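Local structure of nucleoporin NUP159 (Saccharomyces cerevisiae, 1XIP) at residues I45-S50 / A341-T346; T138-N143 / T166-T171; I266-G271 / S302-I307. The protein serves as a nuclear pore component whose N-terminal beta-propeller tethers the helicase Dbp5 to the pore for mRNA export. One frame throughout, in Å; residues are numbered along the deposited sequence.

Interaction 1: I45-S50 / A341-T346; sequences ISNSKS and AVDVVT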
loop_
_atom_site.group_PDB
_atom_site.type_symbol
_atom_site.label_atom_id
_atom_site.label_comp_id
_atom_site.label_asym_id
_atom_site.label_seq_id
_atom_site.Cartn_x
_atom_site.Cartn_y
_atom_site.Cartn_z
ATOM N N ILE A 45 1.424 9.140 8.279
ATOM C CA ILE A 45 1.144 10.494 8.703
ATOM C C ILE A 45 0.101 10.429 9.790
ATOM O O ILE A 45 -0.836 9.658 9.711
ATOM C CB ILE A 45 0.621 11.330 7.525
ATOM C CG1 ILE A 45 1.761 11.636 6.549
ATOM C CG2 ILE A 45 -0.087 12.594 8.037
ATOM C CD1 ILE A 45 1.331 12.398 5.291
ATOM N N SER A 46 0.291 11.212 10.827
ATOM C CA SER A 46 -0.714 11.348 11.850
ATOM C C SER A 46 -1.184 12.788 11.818
ATOM O O SER A 46 -0.435 13.716 12.144
ATOM C CB SER A 46 -0.122 11.025 13.200
ATOM O OG SER A 46 -0.768 11.759 14.194
ATOM N N ASN A 47 -2.420 12.965 11.395
ATOM C CA ASN A 47 -3.021 14.280 11.311
ATOM C C ASN A 47 -3.350 14.896 12.674
ATOM O O ASN A 47 -3.433 16.126 12.793
ATOM C CB ASN A 47 -4.274 14.218 10.438
ATOM C CG ASN A 47 -3.945 14.057 8.971
ATOM O OD1 ASN A 47 -3.457 14.981 8.331
ATOM N ND2 ASN A 47 -4.204 12.881 8.434
ATOM N N SER A 48 -3.543 14.047 13.694
ATOM C CA SER A 48 -3.886 14.522 15.038
ATOM C C SER A 48 -2.662 15.042 15.740
ATOM O O SER A 48 -2.723 16.038 16.456
ATOM C CB SER A 48 -4.498 13.397 15.883
ATOM O OG SER A 48 -3.522 12.408 16.187
ATOM N N LYS A 49 -1.549 14.348 15.571
ATOM C CA LYS A 49 -0.298 14.768 16.185
ATOM C C LYS A 49 0.460 15.766 15.308
ATOM O O LYS A 49 1.390 16.420 15.774
ATOM C CB LYS A 49 0.574 13.551 16.460
ATOM C CG LYS A 49 0.250 12.869 17.721
ATOM C CD LYS A 49 0.985 11.558 17.817
ATOM C CE LYS A 49 0.390 10.701 18.902
ATOM N NZ LYS A 49 -0.623 9.822 18.263
ATOM N N SER A 50 0.063 15.864 14.041
ATOM C CA SER A 50 0.804 16.616 13.027
ATOM C C SER A 50 2.255 16.110 12.878
ATOM O O SER A 50 3.205 16.887 12.990
ATOM C CB SER A 50 0.773 18.120 13.325
ATOM O OG SER A 50 0.722 18.871 12.119
ATOM N N ALA A 341 0.666 8.216 1.984
ATOM C CA ALA A 341 -0.081 8.640 3.172
ATOM C C ALA A 341 -0.911 9.896 2.900
ATOM O O ALA A 341 -0.688 10.567 1.893
ATOM C CB ALA A 341 0.859 8.852 4.350
ATOM N N VAL A 342 -1.866 10.197 3.780
ATOM C CA VAL A 342 -2.793 11.312 3.551
ATOM C C VAL A 342 -2.718 12.401 4.601
ATOM O O VAL A 342 -2.795 12.142 5.800
ATOM C CB VAL A 342 -4.276 10.837 3.426
ATOM C CG1 VAL A 342 -5.161 11.959 2.954
ATOM C CG2 VAL A 342 -4.372 9.660 2.446
ATOM N N ASP A 343 -2.599 13.627 4.113
ATOM C CA ASP A 343 -2.464 14.812 4.932
ATOM C C ASP A 343 -3.693 15.695 4.732
ATOM O O ASP A 343 -4.052 16.054 3.621
ATOM C CB ASP A 343 -1.166 15.532 4.564
ATOM C CG ASP A 343 -1.067 16.959 5.116
ATOM O OD1 ASP A 343 -1.755 17.335 6.087
ATOM O OD2 ASP A 343 -0.280 17.778 4.628
ATOM N N VAL A 344 -4.316 16.035 5.846
ATOM C CA VAL A 344 -5.602 16.698 5.890
ATOM C C VAL A 344 -5.515 17.998 6.709
ATOM O O VAL A 344 -6.413 18.820 6.650
ATOM C CB VAL A 344 -6.650 15.708 6.500
ATOM C CG1 VAL A 344 -7.671 16.404 7.378
ATOM C CG2 VAL A 344 -7.326 14.914 5.403
ATOM N N VAL A 345 -4.415 18.197 7.439
ATOM C CA VAL A 345 -4.365 19.249 8.473
ATOM C C VAL A 345 -3.427 20.451 8.254
ATOM O O VAL A 345 -3.636 21.503 8.874
ATOM C CB VAL A 345 -4.086 18.666 9.892
ATOM C CG1 VAL A 345 -5.295 17.862 10.396
ATOM C CG2 VAL A 345 -2.781 17.840 9.914
ATOM N N THR A 346 -2.405 20.302 7.399
ATOM C CA THR A 346 -1.448 21.406 7.128
ATOM C C THR A 346 -2.108 22.593 6.394
ATOM O O THR A 346 -3.186 22.440 5.813
ATOM C CB THR A 346 -0.163 20.908 6.358
ATOM O OG1 THR A 346 -0.529 20.335 5.095
ATOM C CG2 THR A 346 0.485 19.770 7.079
#
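N47 reaches across to the backbone of V342 and V344 where the first and last blades of the beta-propeller meet. Strand 43-46 opens one blade and strand 337-343 is the edge strand of the blade beside it, which is completed by the N-terminal strand 18-26 and by strands from the C-terminal end of the chain. The contact therefore joins parts 291 residues apart and lies at the interface between the last blade, which strand 18-26 closes, and the first.

Along the N47 side chain, CB comes first, packed 3.8 Å from V345 CG1. The first torsion (chi1 -73°) places CG opposite the carbonyl carbon, and the amide extends over the neighbouring backbone. At its end, N47 OD1 accepts from V344 N at 2.8 Å; the N-H...O angle is 161°, but the donor stands above the plane of the amide carbonyl. N47 ND2 gives a proton to V342 O at 3.1 Å. An asparagine suits this place because one short side chain carries both a donor and an acceptor, and so grips a C=O and an N-H just where the strand ends. V345 completes the setting, with CG2 lying 3.3 Å from N47 OD1.

Beside this polar clasp, I45 provides the apolar part. Its CG1 meets A341 CB at 3.7 Å, and its CD1 passes on to D343 CB. Alanine is small enough for the branched isoleucine to settle over it.

D343 shapes the chain after the strand: its OD1 accepts from V345 N in an Asx turn, consistent with a turn that holds V344 N toward N47. Its other oxygen, OD2, also pairs with Y367 OH, and T346 OG1, which additionally bonds R69 NH1, donates to D343 OD2 at 2.6 Å.

Interaction 2: T138-N143 / T166-T171; sequences TLVILN and TSFDVT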
loop_
_atom_site.group_PDB
_atom_site.type_symbol
_atom_site.label_atom_id
_atom_site.label_comp_id
_atom_site.label_asym_id
_atom_site.label_seq_id
_atom_site.Cartn_x
_atom_site.Cartn_y
_atom_site.Cartn_z
ATOM N N THR A 138 -4.138 -4.303 16.900
ATOM C CA THR A 138 -3.613 -5.562 16.427
ATOM C C THR A 138 -2.835 -5.394 15.123
ATOM O O THR A 138 -3.171 -4.550 14.278
ATOM C CB THR A 138 -4.733 -6.624 16.308
ATOM O OG1 THR A 138 -5.589 -6.271 15.232
ATOM C CG2 THR A 138 -5.695 -6.592 17.503
ATOM N N LEU A 139 -1.778 -6.190 14.995
ATOM C CA LEU A 139 -0.947 -6.223 13.806
ATOM C C LEU A 139 -1.188 -7.494 13.087
ATOM O O LEU A 139 -0.961 -8.553 13.646
ATOM C CB LEU A 139 0.520 -6.179 14.189
ATOM C CG LEU A 139 1.236 -4.863 13.919
ATOM C CD1 LEU A 139 2.703 -5.023 14.243
ATOM C CD2 LEU A 139 1.054 -4.464 12.486
ATOM N N VAL A 140 -1.649 -7.400 11.846
ATOM C CA VAL A 140 -1.856 -8.585 11.037
ATOM C C VAL A 140 -0.632 -8.821 10.172
ATOM O O VAL A 140 -0.185 -7.925 9.476
ATOM C CB VAL A 140 -3.118 -8.506 10.179
ATOM C CG1 VAL A 140 -3.347 -9.846 9.477
ATOM C CG2 VAL A 140 -4.326 -8.151 11.033
ATOM N N ILE A 141 -0.098 -10.036 10.225
ATOM C CA ILE A 141 1.222 -10.321 9.689
ATOM C C ILE A 141 1.186 -11.476 8.697
ATOM O O ILE A 141 0.680 -12.564 9.006
ATOM C CB ILE A 141 2.206 -10.626 10.860
ATOM C CG1 ILE A 141 2.485 -9.354 11.663
ATOM C CG2 ILE A 141 3.512 -11.207 10.337
ATOM C CD1 ILE A 141 3.037 -9.583 13.038
ATOM N N LEU A 142 1.716 -11.238 7.501
ATOM C CA LEU A 142 1.884 -12.311 6.544
ATOM C C LEU A 142 3.332 -12.770 6.426
ATOM O O LEU A 142 4.225 -12.002 6.076
ATOM C CB LEU A 142 1.307 -11.960 5.183
ATOM C CG LEU A 142 1.522 -13.030 4.101
ATOM C CD1 LEU A 142 0.801 -14.349 4.429
ATOM C CD2 LEU A 142 1.074 -12.495 2.776
ATOM N N ASN A 143 3.508 -14.057 6.703
ATOM C CA ASN A 143 4.775 -14.757 6.781
ATOM C C ASN A 143 5.422 -15.097 5.437
ATOM O O ASN A 143 4.742 -15.184 4.401
ATOM C CB ASN A 143 4.483 -16.087 7.449
ATOM C CG ASN A 143 5.497 -16.463 8.424
ATOM O OD1 ASN A 143 6.677 -16.472 8.118
ATOM N ND2 ASN A 143 5.062 -16.798 9.630
ATOM N N THR A 166 -1.196 -15.544 0.022
ATOM C CA THR A 166 -0.136 -14.835 -0.699
ATOM C C THR A 166 -0.318 -13.324 -0.639
ATOM O O THR A 166 0.634 -12.573 -0.806
ATOM C CB THR A 166 0.008 -15.308 -2.164
ATOM O OG1 THR A 166 -1.235 -15.164 -2.843
ATOM C CG2 THR A 166 0.271 -16.810 -2.225
ATOM N N SER A 167 -1.554 -12.903 -0.403
ATOM C CA SER A 167 -1.877 -11.517 -0.153
ATOM C C SER A 167 -3.084 -11.414 0.762
ATOM O O SER A 167 -3.999 -12.217 0.696
ATOM C CB SER A 167 -2.162 -10.772 -1.468
ATOM O OG SER A 167 -2.140 -9.361 -1.257
ATOM N N PHE A 168 -3.089 -10.404 1.606
ATOM C CA PHE A 168 -4.245 -10.131 2.438
ATOM C C PHE A 168 -4.514 -8.626 2.481
ATOM O O PHE A 168 -3.659 -7.826 2.130
ATOM C CB PHE A 168 -4.040 -10.699 3.844
ATOM C CG PHE A 168 -3.175 -9.828 4.735
ATOM C CD1 PHE A 168 -3.756 -8.912 5.615
ATOM C CD2 PHE A 168 -1.785 -9.938 4.704
ATOM C CE1 PHE A 168 -2.964 -8.111 6.447
ATOM C CE2 PHE A 168 -0.983 -9.153 5.532
ATOM C CZ PHE A 168 -1.572 -8.232 6.403
ATOM N N ASP A 169 -5.711 -8.254 2.906
ATOM C CA ASP A 169 -6.034 -6.857 3.180
ATOM C C ASP A 169 -7.009 -6.811 4.355
ATOM O O ASP A 169 -7.791 -7.729 4.526
ATOM C CB ASP A 169 -6.639 -6.198 1.931
ATOM C CG ASP A 169 -6.643 -4.679 2.007
ATOM O OD1 ASP A 169 -5.995 -4.097 2.931
ATOM O OD2 ASP A 169 -7.270 -3.974 1.178
ATOM N N VAL A 170 -6.935 -5.762 5.176
ATOM C CA VAL A 170 -7.916 -5.541 6.241
ATOM C C VAL A 170 -8.453 -4.142 6.249
ATOM O O VAL A 170 -7.754 -3.181 5.869
ATOM C CB VAL A 170 -7.353 -5.735 7.663
ATOM C CG1 VAL A 170 -7.843 -7.032 8.266
ATOM C CG2 VAL A 170 -5.860 -5.602 7.711
ATOM N N THR A 171 -9.699 -4.031 6.706
ATOM C CA THR A 171 -10.262 -2.769 7.146
ATOM C C THR A 171 -10.653 -2.932 8.607
ATOM O O THR A 171 -10.380 -3.961 9.218
ATOM C CB THR A 171 -11.503 -2.402 6.319
ATOM O OG1 THR A 171 -12.505 -3.430 6.471
ATOM C CG2 THR A 171 -11.182 -2.383 4.824
#
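The packing between two successive blades of the beta-propeller is built here round F168, which pushes its ring between V140 and L142. Strand 138-143 is the second strand of one blade and strand 167-170 the first of the next; their axes run 8.4 Å apart and nearly antiparallel, at 173°. That spacing is one of sheets facing each other, and side chains fill it.

Two residues meet the ring obliquely, on its CE1 and CE2 sides. F168 CE1 lies 3.5 Å from V140 CG1, and F168 CE2 lies 3.6 Å from L142 CB. Between these, F168 CZ comes within 3.4 Å of V140 O. With chi1 at 80° the ring sits between its own backbone N and carbonyl carbon, a crowded position that directs it toward the opposing strand. V140 CG2 reaches V170 CG2 at 4.5 Å, and L142 CD2 lies 3.6 Å from T166 O. L148 of strand 147-152 also touches V140, L142 and F168.

T166 and S167 form a classic beta bulge opposite L178, at the corner where the chain passes from one blade to the next. S167 points away from this interface, and its OG bonds V219 N. F168 O pairs with Q131 NE2 of strand 129-134, in the same blade as V140.

No hydrogen bond crosses between the two strands. Beta-branched valines, a leucine and a large flat ring suit such a place: these two strands meet by apolar packing alone, and the polar side-chain atoms S167 OG and D169 OD2 bond outside the pair.

Interaction 3: I266-G271 / S302-I307; sequences ITPPFG and SSEVSI
Hydrogen bonds between T267 and S306, and between P268 and S302, join the loop 266-271, which follows one blade of the propeller, to the segment leading into strand 306-308 of the next. The two run in opposite senses. S306 OG accepts from T267 N at 3.0 Å, a bent bond of 137°; its torsion (chi1 -45°) swings the hydroxyl opposite the carbonyl carbon and out to the loop. S302 OG gives a weak bond to P268 O, also at 3.0 Å, while receiving E304 N in an ST turn. Small serines suit both places, since their short hydroxyls meet main-chain groups without bulk.

Water adds a bridge: it donates to P268 O and accepts from S303 N at 2.6 Å. P268 O also receives F270 N, within the loop.

The P268 ring makes a van der Waals contact: P268 CG lies 3.5 Å from E304 OE2, the two side chains crossing at about a right angle.

Residues 268-271 are a PXFG repeat. FG repeats are generally disordered, but here P268 O collects three donors, one of them weak. The bonding to P268 O thus ties the start of the repeat to the folded propeller.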
loop_
_atom_site.group_PDB
_atom_site.type_symbol
_atom_site.label_atom_id
_atom_site.label_comp_id
_atom_site.label_asym_id
_atom_site.label_seq_id
_atom_site.Cartn_x
_atom_site.Cartn_y
_atom_site.Cartn_z
ATOM N N ILE A 266 -5.562 0.305 -14.310
ATOM C CA ILE A 266 -5.101 0.487 -12.950
ATOM C C ILE A 266 -3.643 0.095 -12.894
ATOM O O ILE A 266 -3.305 -1.073 -13.116
ATOM C CB ILE A 266 -5.917 -0.341 -11.946
ATOM C CG1 ILE A 266 -7.318 0.245 -11.777
ATOM C CG2 ILE A 266 -5.211 -0.360 -10.610
ATOM C CD1 ILE A 266 -8.226 -0.581 -10.908
ATOM N N THR A 267 -2.780 1.071 -12.627
ATOM C CA THR A 267 -1.397 0.798 -12.248
ATOM C C THR A 267 -0.648 -0.121 -13.221
ATOM O O THR A 267 -0.147 -1.159 -12.799
ATOM C CB THR A 267 -1.326 0.113 -10.872
ATOM O OG1 THR A 267 -2.081 0.866 -9.917
ATOM C CG2 THR A 267 0.093 0.087 -10.376
ATOM N N PRO A 268 -0.580 0.208 -14.510
ATOM C CA PRO A 268 0.171 -0.638 -15.442
ATOM C C PRO A 268 1.640 -0.874 -15.002
ATOM O O PRO A 268 2.367 0.083 -14.692
ATOM C CB PRO A 268 0.106 0.148 -16.756
ATOM C CG PRO A 268 -0.482 1.503 -16.433
ATOM C CD PRO A 268 -1.232 1.353 -15.191
ATOM N N PRO A 269 2.078 -2.134 -14.993
ATOM C CA PRO A 269 3.355 -2.510 -14.396
ATOM C C PRO A 269 4.555 -2.351 -15.315
ATOM O O PRO A 269 5.102 -3.360 -15.765
ATOM C CB PRO A 269 3.145 -3.983 -14.076
ATOM C CG PRO A 269 2.237 -4.454 -15.117
ATOM C CD PRO A 269 1.387 -3.301 -15.561
ATOM N N PHE A 270 4.976 -1.111 -15.565
ATOM C CA PHE A 270 6.154 -0.834 -16.388
ATOM C C PHE A 270 7.427 -0.684 -15.558
ATOM O O PHE A 270 8.471 -0.260 -16.068
ATOM C CB PHE A 270 5.917 0.414 -17.246
ATOM C CG PHE A 270 4.917 0.197 -18.346
ATOM C CD1 PHE A 270 5.312 -0.329 -19.574
ATOM C CD2 PHE A 270 3.564 0.475 -18.141
ATOM C CE1 PHE A 270 4.368 -0.564 -20.594
ATOM C CE2 PHE A 270 2.619 0.246 -19.150
ATOM C CZ PHE A 270 3.021 -0.275 -20.381
ATOM N N GLY A 271 7.355 -1.044 -14.286
ATOM C CA GLY A 271 8.489 -0.883 -13.395
ATOM C C GLY A 271 9.742 -1.616 -13.858
ATOM O O GLY A 271 9.649 -2.680 -14.481
ATOM N N SER A 302 4.906 0.027 -10.592
ATOM C CA SER A 302 4.387 0.985 -11.560
ATOM C C SER A 302 4.674 2.413 -11.135
ATOM O O SER A 302 4.870 2.684 -9.957
ATOM C CB SER A 302 2.878 0.743 -11.729
ATOM O OG SER A 302 2.186 1.858 -12.266
ATOM N N SER A 303 4.688 3.327 -12.096
ATOM C CA SER A 303 4.922 4.743 -11.812
ATOM C C SER A 303 3.638 5.537 -11.890
ATOM O O SER A 303 3.651 6.760 -11.765
ATOM C CB SER A 303 5.916 5.321 -12.789
ATOM O OG SER A 303 6.792 4.304 -13.223
ATOM N N GLU A 304 2.523 4.845 -12.110
ATOM C CA GLU A 304 1.268 5.535 -12.294
ATOM C C GLU A 304 0.382 5.449 -11.073
ATOM O O GLU A 304 0.451 4.494 -10.303
ATOM C CB GLU A 304 0.553 5.050 -13.551
ATOM C CG GLU A 304 1.083 5.711 -14.823
ATOM C CD GLU A 304 0.531 5.060 -16.078
ATOM O OE1 GLU A 304 -0.716 5.108 -16.285
ATOM O OE2 GLU A 304 1.333 4.482 -16.860
ATOM N N VAL A 305 -0.435 6.479 -10.891
ATOM C CA VAL A 305 -1.367 6.532 -9.792
ATOM C C VAL A 305 -2.793 6.551 -10.352
ATOM O O VAL A 305 -3.143 7.414 -11.152
ATOM C CB VAL A 305 -1.083 7.768 -8.894
ATOM C CG1 VAL A 305 -2.073 7.854 -7.759
ATOM C CG2 VAL A 305 0.356 7.729 -8.358
ATOM N N SER A 306 -3.605 5.588 -9.932
ATOM C CA SER A 306 -4.961 5.448 -10.444
ATOM C C SER A 306 -5.999 5.950 -9.482
ATOM O O SER A 306 -5.726 6.120 -8.298
ATOM C CB SER A 306 -5.253 3.989 -10.762
ATOM O OG SER A 306 -4.159 3.426 -11.447
ATOM N N ILE A 307 -7.197 6.184 -10.001
ATOM C CA ILE A 307 -8.346 6.553 -9.188
ATOM C C ILE A 307 -9.498 5.562 -9.419
ATOM O O ILE A 307 -9.845 5.271 -10.554
ATOM C CB ILE A 307 -8.802 7.966 -9.528
ATOM C CG1 ILE A 307 -7.638 8.953 -9.431
ATOM C CG2 ILE A 307 -9.904 8.397 -8.601
ATOM C CD1 ILE A 307 -7.942 10.306 -10.077
HETATM O O HOH W 1 4.594 2.306 -14.516
#

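How the interactions relate
All three contacts join neighbouring parts of one beta-propeller, yet they share no strand and do not touch; the nearest atoms of interactions 1 and 3 are about 10 Å apart. Interaction 2 is the buried one, apolar between two sheets, with no hydrogen bond across. Interactions 1 and 3 are partly buried and lie where strands give way to turns or loops, and there side chains bond to main-chain groups: an asparagine amide in the first, serine hydroxyls and a water in the third. In sequence, interactions 2 and 3 follow one another inside the long loop closed by interaction 1, and they sit on opposite sides of the chain's centre.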